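Local coordinates for tannase (Lactobacillus plantarum, PDB 4JUI), which probably hydrolyses the gallate esters of tannins, as a member of the alpha/beta-hydrolase clan, at residues Asp214-Trp219 against Asp422-Ile427; Ile159-Ala164 against Ala200-Cys205; Leu300-Ala305 against Val328-Leu333. The protein carries 1 engineered substitution. All coordinates share one frame; numbering follows the deposited sequence.

Contact 1. Residues Asp214-Trp219 against Asp422-Ile427. With EGR (ethyl 3,4,5-trihydroxybenzoate), chain C.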
loop_
_atom_site.group_PDB
_atom_site.type_symbol
_atom_site.label_atom_id
_atom_site.label_comp_id
_atom_site.label_asym_id
_atom_site.label_seq_id
_atom_site.Cartn_x
_atom_site.Cartn_y
_atom_site.Cartn_z
ATOM N N ASP A 214 2.710 -2.342 -16.085
ATOM C CA ASP A 214 3.660 -2.862 -17.069
ATOM C C ASP A 214 4.098 -1.767 -18.029
ATOM O O ASP A 214 5.279 -1.668 -18.383
ATOM C CB ASP A 214 3.044 -4.033 -17.846
ATOM C CG ASP A 214 2.948 -5.294 -17.011
ATOM O OD1 ASP A 214 3.875 -5.537 -16.215
ATOM O OD2 ASP A 214 1.954 -6.044 -17.149
ATOM N N MET A 215 3.150 -0.931 -18.441
ATOM C CA MET A 215 3.482 0.201 -19.304
ATOM C C MET A 215 4.393 1.178 -18.601
ATOM O O MET A 215 5.385 1.624 -19.177
ATOM C CB MET A 215 2.227 0.940 -19.770
ATOM C CG MET A 215 1.396 0.135 -20.740
ATOM S SD MET A 215 0.001 1.096 -21.363
ATOM C CE MET A 215 -1.065 1.080 -19.940
ATOM N N ALA A 216 4.058 1.503 -17.349
ATOM C CA ALA A 216 4.848 2.463 -16.584
ATOM C C ALA A 216 6.259 1.933 -16.385
ATOM O O ALA A 216 7.233 2.691 -16.481
ATOM C CB ALA A 216 4.201 2.741 -15.246
ATOM N N TYR A 217 6.371 0.632 -16.119
ATOM C CA TYR A 217 7.666 0.059 -15.782
ATOM C C TYR A 217 8.617 0.141 -16.964
ATOM O O TYR A 217 9.805 0.421 -16.801
ATOM C CB TYR A 217 7.519 -1.390 -15.316
ATOM C CG TYR A 217 8.639 -1.830 -14.410
ATOM C CD1 TYR A 217 9.676 -2.620 -14.887
ATOM C CD2 TYR A 217 8.658 -1.445 -13.070
ATOM C CE1 TYR A 217 10.715 -3.024 -14.051
ATOM C CE2 TYR A 217 9.683 -1.840 -12.229
ATOM C CZ TYR A 217 10.706 -2.624 -12.722
ATOM O OH TYR A 217 11.728 -3.008 -11.897
ATOM N N GLU A 218 8.092 -0.114 -18.153
ATOM C CA GLU A 218 8.909 -0.062 -19.354
ATOM C C GLU A 218 9.187 1.354 -19.810
ATOM O O GLU A 218 10.237 1.619 -20.392
ATOM C CB GLU A 218 8.291 -0.902 -20.482
ATOM C CG GLU A 218 8.181 -2.368 -20.082
ATOM C CD GLU A 218 9.466 -2.889 -19.447
ATOM O OE1 GLU A 218 10.555 -2.687 -20.035
ATOM O OE2 GLU A 218 9.396 -3.500 -18.357
ATOM N N TRP A 219 8.257 2.267 -19.567
ATOM C CA TRP A 219 8.558 3.669 -19.830
ATOM C C TRP A 219 9.794 4.071 -19.020
ATOM O O TRP A 219 10.678 4.770 -19.518
ATOM C CB TRP A 219 7.362 4.571 -19.498
ATOM C CG TRP A 219 7.721 6.050 -19.473
ATOM C CD1 TRP A 219 7.809 6.891 -20.544
ATOM C CD2 TRP A 219 8.045 6.840 -18.318
ATOM N NE1 TRP A 219 8.169 8.148 -20.131
ATOM C CE2 TRP A 219 8.313 8.148 -18.769
ATOM C CE3 TRP A 219 8.127 6.570 -16.949
ATOM C CZ2 TRP A 219 8.670 9.184 -17.896
ATOM C CZ3 TRP A 219 8.477 7.592 -16.086
ATOM C CH2 TRP A 219 8.744 8.887 -16.561
ATOM N N ASP A 422 10.404 -1.575 -7.316
ATOM C CA ASP A 422 9.348 -2.593 -7.402
ATOM C C ASP A 422 8.207 -2.192 -8.346
ATOM O O ASP A 422 7.519 -3.041 -8.925
ATOM C CB ASP A 422 8.818 -2.920 -5.999
ATOM C CG ASP A 422 9.682 -3.930 -5.269
ATOM O OD1 ASP A 422 10.858 -3.614 -4.995
ATOM O OD2 ASP A 422 9.185 -5.040 -4.966
ATOM N N THR A 423 8.012 -0.891 -8.503
ATOM C CA THR A 423 7.122 -0.379 -9.535
ATOM C C THR A 423 7.716 0.951 -9.985
ATOM O O THR A 423 8.555 1.518 -9.284
ATOM C CB THR A 423 5.676 -0.223 -9.010
ATOM O OG1 THR A 423 4.776 -0.056 -10.104
ATOM C CG2 THR A 423 5.542 0.972 -8.053
ATOM N N SER A 424 7.321 1.437 -11.154
ATOM C CA SER A 424 7.825 2.727 -11.649
ATOM C C SER A 424 7.460 3.893 -10.734
ATOM O O SER A 424 6.393 3.901 -10.124
ATOM C CB SER A 424 7.258 3.013 -13.039
ATOM O OG SER A 424 7.542 4.352 -13.433
ATOM N N PHE A 425 8.323 4.903 -10.665
ATOM C CA PHE A 425 7.993 6.100 -9.896
ATOM C C PHE A 425 6.723 6.761 -10.426
ATOM O O PHE A 425 6.025 7.457 -9.687
ATOM C CB PHE A 425 9.143 7.113 -9.938
ATOM C CG PHE A 425 10.432 6.589 -9.362
ATOM C CD1 PHE A 425 10.503 6.191 -8.036
ATOM C CD2 PHE A 425 11.572 6.506 -10.148
ATOM C CE1 PHE A 425 11.691 5.706 -7.502
ATOM C CE2 PHE A 425 12.760 6.020 -9.628
ATOM C CZ PHE A 425 12.822 5.624 -8.303
ATOM N N ALA A 426 6.421 6.534 -11.704
ATOM C CA ALA A 426 5.234 7.119 -12.318
ATOM C C ALA A 426 3.960 6.680 -11.599
ATOM O O ALA A 426 2.999 7.440 -11.510
ATOM C CB ALA A 426 5.161 6.766 -13.828
ATOM N N ILE A 427 3.974 5.467 -11.062
ATOM C CA ILE A 427 2.785 4.903 -10.425
ATOM C C ILE A 427 2.329 5.678 -9.162
ATOM O O ILE A 427 1.196 6.166 -9.128
ATOM C CB ILE A 427 2.908 3.362 -10.221
ATOM C CG1 ILE A 427 2.896 2.646 -11.587
ATOM C CG2 ILE A 427 1.802 2.846 -9.290
ATOM C CD1 ILE A 427 1.540 2.679 -12.316
HETATM C C01 EGR C . 6.715 -8.375 -1.605
HETATM C C02 EGR C . 6.961 -6.927 -1.286
HETATM O O03 EGR C . 5.906 -6.006 -1.365
HETATM C C04 EGR C . 4.681 -6.267 -1.980
HETATM O O05 EGR C . 3.602 -6.122 -1.412
HETATM C C06 EGR C . 4.660 -6.414 -3.454
HETATM C C07 EGR C . 3.508 -6.872 -4.067
HETATM C C08 EGR C . 3.494 -7.030 -5.436
HETATM O O09 EGR C . 2.353 -7.486 -6.054
HETATM C C10 EGR C . 4.628 -6.723 -6.178
HETATM O O11 EGR C . 4.606 -6.874 -7.547
HETATM C C12 EGR C . 5.776 -6.256 -5.554
HETATM O O13 EGR C . 6.905 -5.948 -6.267
HETATM C C14 EGR C . 5.788 -6.099 -4.185
#

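Contact 2. Residues Ile159-Ala164 against Ala200-Cys205. Engineered in segment 159-164: Ala164 (natural residue Ser). With EGR (ethyl 3,4,5-trihydroxybenzoate), chain C.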
loop_
_atom_site.group_PDB
_atom_site.type_symbol
_atom_site.label_atom_id
_atom_site.label_comp_id
_atom_site.label_asym_id
_atom_site.label_seq_id
_atom_site.Cartn_x
_atom_site.Cartn_y
_atom_site.Cartn_z
ATOM N N ILE A 159 -7.297 6.117 10.426
ATOM C CA ILE A 159 -6.210 6.298 9.483
ATOM C C ILE A 159 -5.630 4.926 9.189
ATOM O O ILE A 159 -5.106 4.274 10.080
ATOM C CB ILE A 159 -5.117 7.213 10.081
ATOM C CG1 ILE A 159 -5.712 8.577 10.421
ATOM C CG2 ILE A 159 -3.956 7.377 9.105
ATOM C CD1 ILE A 159 -5.045 9.254 11.574
ATOM N N THR A 160 -5.757 4.472 7.945
ATOM C CA THR A 160 -5.165 3.205 7.540
ATOM C C THR A 160 -3.683 3.404 7.224
ATOM O O THR A 160 -3.256 4.504 6.873
ATOM C CB THR A 160 -5.872 2.609 6.304
ATOM O OG1 THR A 160 -5.964 3.615 5.290
ATOM C CG2 THR A 160 -7.276 2.119 6.667
ATOM N N ASN A 161 -2.905 2.334 7.366
ATOM C CA ASN A 161 -1.491 2.356 7.033
ATOM C C ASN A 161 -1.084 1.002 6.462
ATOM O O ASN A 161 -1.618 -0.030 6.863
ATOM C CB ASN A 161 -0.635 2.687 8.267
ATOM C CG ASN A 161 0.833 2.859 7.920
ATOM O OD1 ASN A 161 1.171 3.505 6.925
ATOM N ND2 ASN A 161 1.711 2.259 8.719
ATOM N N GLY A 162 -0.164 1.004 5.500
ATOM C CA GLY A 162 0.323 -0.237 4.934
ATOM C C GLY A 162 1.474 -0.003 3.978
ATOM O O GLY A 162 1.688 1.128 3.530
ATOM N N THR A 163 2.212 -1.071 3.680
ATOM C CA THR A 163 3.377 -1.006 2.789
ATOM C C THR A 163 3.172 -1.894 1.565
ATOM O O THR A 163 2.734 -3.041 1.701
ATOM C CB THR A 163 4.643 -1.479 3.540
ATOM O OG1 THR A 163 4.922 -0.582 4.623
ATOM C CG2 THR A 163 5.854 -1.511 2.621
ATOM N N ALA A 164 3.496 -1.363 0.385
ATOM C CA ALA A 164 3.488 -2.128 -0.862
ATOM C C ALA A 164 2.077 -2.611 -1.228
ATOM O O ALA A 164 1.186 -1.778 -1.414
ATOM C CB ALA A 164 4.474 -3.268 -0.771
ATOM N N ALA A 200 -8.205 9.332 6.972
ATOM C CA ALA A 200 -6.947 9.636 6.297
ATOM C C ALA A 200 -6.222 8.372 5.874
ATOM O O ALA A 200 -6.458 7.291 6.429
ATOM C CB ALA A 200 -6.057 10.506 7.186
ATOM N N VAL A 201 -5.351 8.508 4.878
ATOM C CA VAL A 201 -4.596 7.382 4.358
ATOM C C VAL A 201 -3.106 7.619 4.515
ATOM O O VAL A 201 -2.607 8.665 4.121
ATOM C CB VAL A 201 -4.840 7.214 2.843
ATOM C CG1 VAL A 201 -3.870 6.177 2.253
ATOM C CG2 VAL A 201 -6.281 6.809 2.581
ATOM N N SER A 202 -2.405 6.638 5.080
ATOM C CA SER A 202 -0.952 6.550 4.959
ATOM C C SER A 202 -0.608 5.349 4.074
ATOM O O SER A 202 -1.076 4.235 4.319
ATOM C CB SER A 202 -0.321 6.372 6.333
ATOM O OG SER A 202 1.081 6.156 6.246
ATOM N N ALA A 203 0.190 5.568 3.032
ATOM C CA ALA A 203 0.550 4.486 2.126
ATOM C C ALA A 203 2.013 4.578 1.743
ATOM O O ALA A 203 2.461 5.597 1.229
ATOM C CB ALA A 203 -0.334 4.506 0.877
ATOM N N TYR A 204 2.751 3.512 2.028
ATOM C CA TYR A 204 4.132 3.363 1.603
ATOM C C TYR A 204 4.180 2.503 0.353
ATOM O O TYR A 204 3.530 1.442 0.297
ATOM C CB TYR A 204 4.945 2.700 2.707
ATOM C CG TYR A 204 5.072 3.604 3.916
ATOM C CD1 TYR A 204 4.179 3.512 4.979
ATOM C CD2 TYR A 204 6.063 4.575 3.972
ATOM C CE1 TYR A 204 4.293 4.362 6.077
ATOM C CE2 TYR A 204 6.174 5.422 5.060
ATOM C CZ TYR A 204 5.288 5.310 6.097
ATOM O OH TYR A 204 5.419 6.164 7.167
ATOM N N CYS A 205 4.938 2.977 -0.639
ATOM C CA CYS A 205 5.096 2.322 -1.944
ATOM C C CYS A 205 3.900 1.501 -2.442
ATOM O O CYS A 205 4.036 0.311 -2.721
ATOM C CB CYS A 205 6.376 1.468 -1.975
ATOM S SG CYS A 205 6.507 0.142 -0.753
HETATM C C01 EGR C . 6.715 -8.375 -1.605
HETATM C C02 EGR C . 6.961 -6.927 -1.286
HETATM O O03 EGR C . 5.906 -6.006 -1.365
HETATM C C04 EGR C . 4.681 -6.267 -1.980
HETATM O O05 EGR C . 3.602 -6.122 -1.412
HETATM C C06 EGR C . 4.660 -6.414 -3.454
HETATM C C07 EGR C . 3.508 -6.872 -4.067
HETATM C C08 EGR C . 3.494 -7.030 -5.436
HETATM O O09 EGR C . 2.353 -7.486 -6.054
HETATM C C10 EGR C . 4.628 -6.723 -6.178
HETATM O O11 EGR C . 4.606 -6.874 -7.547
HETATM C C12 EGR C . 5.776 -6.256 -5.554
HETATM O O13 EGR C . 6.905 -5.948 -6.267
HETATM C C14 EGR C . 5.788 -6.099 -4.185
#

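Contact 3. Residues Leu300-Ala305 against Val328-Leu333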
loop_
_atom_site.group_PDB
_atom_site.type_symbol
_atom_site.label_atom_id
_atom_site.label_comp_id
_atom_site.label_asym_id
_atom_site.label_seq_id
_atom_site.Cartn_x
_atom_site.Cartn_y
_atom_site.Cartn_z
ATOM N N LEU A 300 10.994 15.539 -8.753
ATOM C CA LEU A 300 10.778 14.886 -7.473
ATOM C C LEU A 300 12.059 14.212 -6.989
ATOM O O LEU A 300 12.344 14.211 -5.789
ATOM C CB LEU A 300 9.619 13.883 -7.569
ATOM C CG LEU A 300 8.265 14.589 -7.517
ATOM C CD1 LEU A 300 7.165 13.751 -8.151
ATOM C CD2 LEU A 300 7.910 14.920 -6.064
ATOM N N LEU A 301 12.845 13.671 -7.920
ATOM C CA LEU A 301 14.101 13.015 -7.542
ATOM C C LEU A 301 15.168 14.045 -7.190
ATOM O O LEU A 301 16.033 13.801 -6.341
ATOM C CB LEU A 301 14.585 12.058 -8.635
ATOM C CG LEU A 301 13.767 10.767 -8.769
ATOM C CD1 LEU A 301 14.082 10.056 -10.082
ATOM C CD2 LEU A 301 13.972 9.823 -7.589
ATOM N N ILE A 302 15.095 15.207 -7.825
ATOM C CA ILE A 302 15.993 16.307 -7.481
ATOM C C ILE A 302 15.676 16.824 -6.078
ATOM O O ILE A 302 16.584 17.066 -5.287
ATOM C CB ILE A 302 15.925 17.430 -8.525
ATOM C CG1 ILE A 302 16.632 16.966 -9.799
ATOM C CG2 ILE A 302 16.568 18.703 -7.993
ATOM C CD1 ILE A 302 16.479 17.891 -10.992
ATOM N N SER A 303 14.387 16.980 -5.785
ATOM C CA SER A 303 13.949 17.365 -4.444
ATOM C C SER A 303 14.405 16.351 -3.407
ATOM O O SER A 303 14.834 16.724 -2.302
ATOM C CB SER A 303 12.426 17.487 -4.379
ATOM O OG SER A 303 12.044 17.985 -3.109
ATOM N N SER A 304 14.309 15.075 -3.753
ATOM C CA SER A 304 14.738 14.010 -2.855
ATOM C C SER A 304 16.223 14.170 -2.550
ATOM O O SER A 304 16.643 14.172 -1.389
ATOM C CB SER A 304 14.482 12.666 -3.518
ATOM O OG SER A 304 14.979 11.601 -2.733
ATOM N N ALA A 305 17.005 14.339 -3.609
ATOM C CA ALA A 305 18.448 14.507 -3.504
ATOM C C ALA A 305 18.839 15.750 -2.719
ATOM O O ALA A 305 19.763 15.703 -1.897
ATOM C CB ALA A 305 19.078 14.535 -4.892
ATOM N N VAL A 328 21.419 20.990 -5.856
ATOM C CA VAL A 328 21.249 19.965 -6.875
ATOM C C VAL A 328 20.465 20.644 -7.986
ATOM O O VAL A 328 19.261 20.855 -7.856
ATOM C CB VAL A 328 20.463 18.755 -6.331
ATOM C CG1 VAL A 328 20.424 17.626 -7.359
ATOM C CG2 VAL A 328 21.084 18.265 -5.028
ATOM N N THR A 329 21.149 21.005 -9.067
ATOM C CA THR A 329 20.545 21.829 -10.109
ATOM C C THR A 329 19.922 21.026 -11.260
ATOM O O THR A 329 19.107 21.551 -12.015
ATOM C CB THR A 329 21.574 22.819 -10.696
ATOM O OG1 THR A 329 22.773 22.108 -11.016
ATOM C CG2 THR A 329 21.892 23.935 -9.697
ATOM N N ASP A 330 20.307 19.763 -11.410
ATOM C CA ASP A 330 19.767 18.966 -12.514
ATOM C C ASP A 330 19.960 17.487 -12.247
ATOM O O ASP A 330 20.591 17.103 -11.265
ATOM C CB ASP A 330 20.434 19.353 -13.841
ATOM C CG ASP A 330 19.496 19.225 -15.034
ATOM O OD1 ASP A 330 18.493 18.480 -14.937
ATOM O OD2 ASP A 330 19.766 19.858 -16.078
ATOM N N LEU A 331 19.421 16.663 -13.138
ATOM C CA LEU A 331 19.523 15.225 -13.013
ATOM C C LEU A 331 19.424 14.597 -14.386
ATOM O O LEU A 331 18.480 14.882 -15.134
ATOM C CB LEU A 331 18.386 14.686 -12.136
ATOM C CG LEU A 331 18.194 13.173 -12.149
ATOM C CD1 LEU A 331 19.467 12.466 -11.700
ATOM C CD2 LEU A 331 17.009 12.792 -11.270
ATOM N N ASP A 332 20.401 13.754 -14.714
ATOM C CA ASP A 332 20.311 12.905 -15.898
ATOM C C ASP A 332 19.520 11.688 -15.462
ATOM O O ASP A 332 20.071 10.760 -14.867
ATOM C CB ASP A 332 21.707 12.499 -16.380
ATOM C CG ASP A 332 21.674 11.658 -17.656
ATOM O OD1 ASP A 332 20.670 10.966 -17.921
ATOM O OD2 ASP A 332 22.675 11.675 -18.397
ATOM N N LEU A 333 18.225 11.699 -15.750
ATOM C CA LEU A 333 17.329 10.664 -15.256
ATOM C C LEU A 333 17.698 9.282 -15.795
ATOM O O LEU A 333 17.620 8.294 -15.060
ATOM C CB LEU A 333 15.878 11.029 -15.579
ATOM C CG LEU A 333 14.767 10.149 -15.018
ATOM C CD1 LEU A 333 14.863 10.063 -13.515
ATOM C CD2 LEU A 333 13.405 10.703 -15.426
#

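Contact 1. Residues Asp214-Trp219 against Asp422-Ile427
Ala216, on the buried flank of helix 210-221, presses its methyl group into the turn that leads into helix 426-437. There the fit is closest around the methyl: Ala216 CB lies 3.8 Å from Ser424 CB, and the same CB carbon of Ser424 rests 3.5 Å from Ala216 O. Next to Ser424, Ile427 brings its longer branch to the same methyl, CG1 standing 3.9 Å from Ala216 CB. A small residue suits this spot, where the methyl has Ser424 and Ile427 within 4 Å. Ser424 is equally apt, being short enough for the close approach and able to cap. Its OG, opposite the backbone N (chi1 170°), turns back to accept from Ala426 N at 3.0 Å, with an N-H...O angle of 157°. Gln220 OE1 also bonds this OG and Phe425 N, so the buried hydroxyl is gripped twice. Tyr217 belongs to the same tight part and sets a ring edge against the turn, CD2 lying 3.7 Å from Ser424 N and CE2 4.0 Å from Thr423 CA.

Toward the two ends the fit slackens. Trp219 CZ3 touches Ala426 CB at 4.1 Å. The polar ends of the two aromatic residues are fixed by other parts of the chain, Tyr217 OH by Arg421 O and Lys344 N, Trp219 NE1 by Gly289 O. At the opposite end the contact gives way not to solvent but to the ligand pocket: Asp422 points away from the helix, and its OD2 accepts a hydrogen bond from O13 of the bound gallate ester at 2.8 Å.

Neighbouring elements complete the burial. Helix 253-272 brings Phe266 against both Ala216 and Ala426, helix 292-310 covers Trp219 and Ala426 with Val297 and Phe293, and helix 333-340 receives Phe425.

Contact 2. Residues Ile159-Ala164 against Ala200-Cys205
The nucleophile elbow of this alpha/beta-hydrolase-type sheet brings Ala164, an engineered replacement of the natural serine, beside Cys205, just past strand 200-204. Ala164 CB touches the ester of the ligand, 3.1 Å from its O05, and its phi/psi of 64°/-119° is that of a sharp, strained turn. Ala164 N is held by Tyr204 O at 2.8 Å, and Cys205 SG lies 4.0 Å from Ala164 CB.

Leading up to this turn the strands run parallel, the axes of 159-163 and 200-204 4.8 Å apart at closest. Ser202 N donates to Thr160 O at 2.9 Å, and Tyr204 N to Gly162 O at 3.0 Å, the latter nearly straight. Asn161 adds a side-chain rung: with CG swung opposite the backbone N (chi1 -174°), its OD1 accepts from Ser202 OG at 2.7 Å, the hydroxyl lying above the amide plane. The same OD1 sits at the edge of the Tyr204 ring, 3.3 Å from CE1, and ND2 bonds Asp455 OD1. A leucine here would probably leave the buried Ser202 hydroxyl without its acceptor and Asp455 without its amide donor. Gly162, two residues before the probable nucleophile position, is the glycine that leaves room for the sharp elbow.

A parallel strand, a strained residue and a helix in succession, with Gly-Thr-Ser-Ala-Gly in the natural enzyme, match the Gly-X-Ser-X-Gly signature of alpha/beta hydrolases.

Contact 3. Residues Leu300-Ala305 against Val328-Leu333
Ile302 lies between Val328 and Leu331, filling the groove between helix 292-310 and the strand 327-331. From CB, its side chain forks. The short branch, CG2, turns to one end of the strand, 3.4 Å from Val328 O and 4.1 Å from Val328 CG1. The long branch sets out opposite the carbonyl carbon (chi1 -73°): CG1 slides past Leu331 CB at 3.7 Å, and an extended chi2 of 172° carries CD1 on to the strand backbone, where it lies 3.7 Å from Asp330 C. A beta-branched aliphatic residue suits this place because its two arms can cover a residue on each side at once.

What it packs on is a two-stranded antiparallel hairpin, 321-324 with 327-331, in which strand 328-331 runs at 141° to the direction of helix 300-305. The hairpin holds a classic beta bulge: Thr329 and Asp330 both stand opposite Val322, and both project away from the helix, leaving Val328 and Leu331 to face it. Asp330, on the exposed outer side, turns OD1 back to Leu331 N at 2.7 Å, the donor tilted out of the carboxylate plane on its anti side.

Leucines fill the remainder of the interface. Leu301 CB meets Leu331 CD2 at 3.7 Å, and Leu301 CD1 touches Leu333 CD1 at 3.5 Å, these last two side chains lying roughly at right angles. Leucine suits these places, where the tips meet carbon atoms of the other segment. At the other end Ala305, small enough to let the strand approach, places CB 4.2 Å from Val328 CG1; Phe321 of the partner strand covers both.

Polar ties to the same helix come from its neighbouring turns: Gln306 OE1 bonds Val328 N and Arg298 NH1 bonds Leu331 O. Asp332 in turn N-caps helix 333-340, OD1 bonding Ala335 N.

How the contacts relate
Contacts 1 and 2 meet the same ligand at different ends: Asp422 of contact 1 bonds a ring hydroxyl, whereas Ala164 of contact 2 lies at the ester, and the side chain of His452 comes about 3 Å from both residues. Their centres are 20 Å apart and their nearest atoms about 6 Å, strand 200-204 of contact 2 being followed in the chain by helix 210-221 of contact 1. Contact 3 is remote from the pocket, its centre 25 Å from that of contact 2. It does meet contact 1, 18 Å away between centres: Phe425 CE2 packs 4.3 Å from Leu301 CD1, so that the turn before helix 426-437 packs on helix 292-310, which in turn packs on the hairpin.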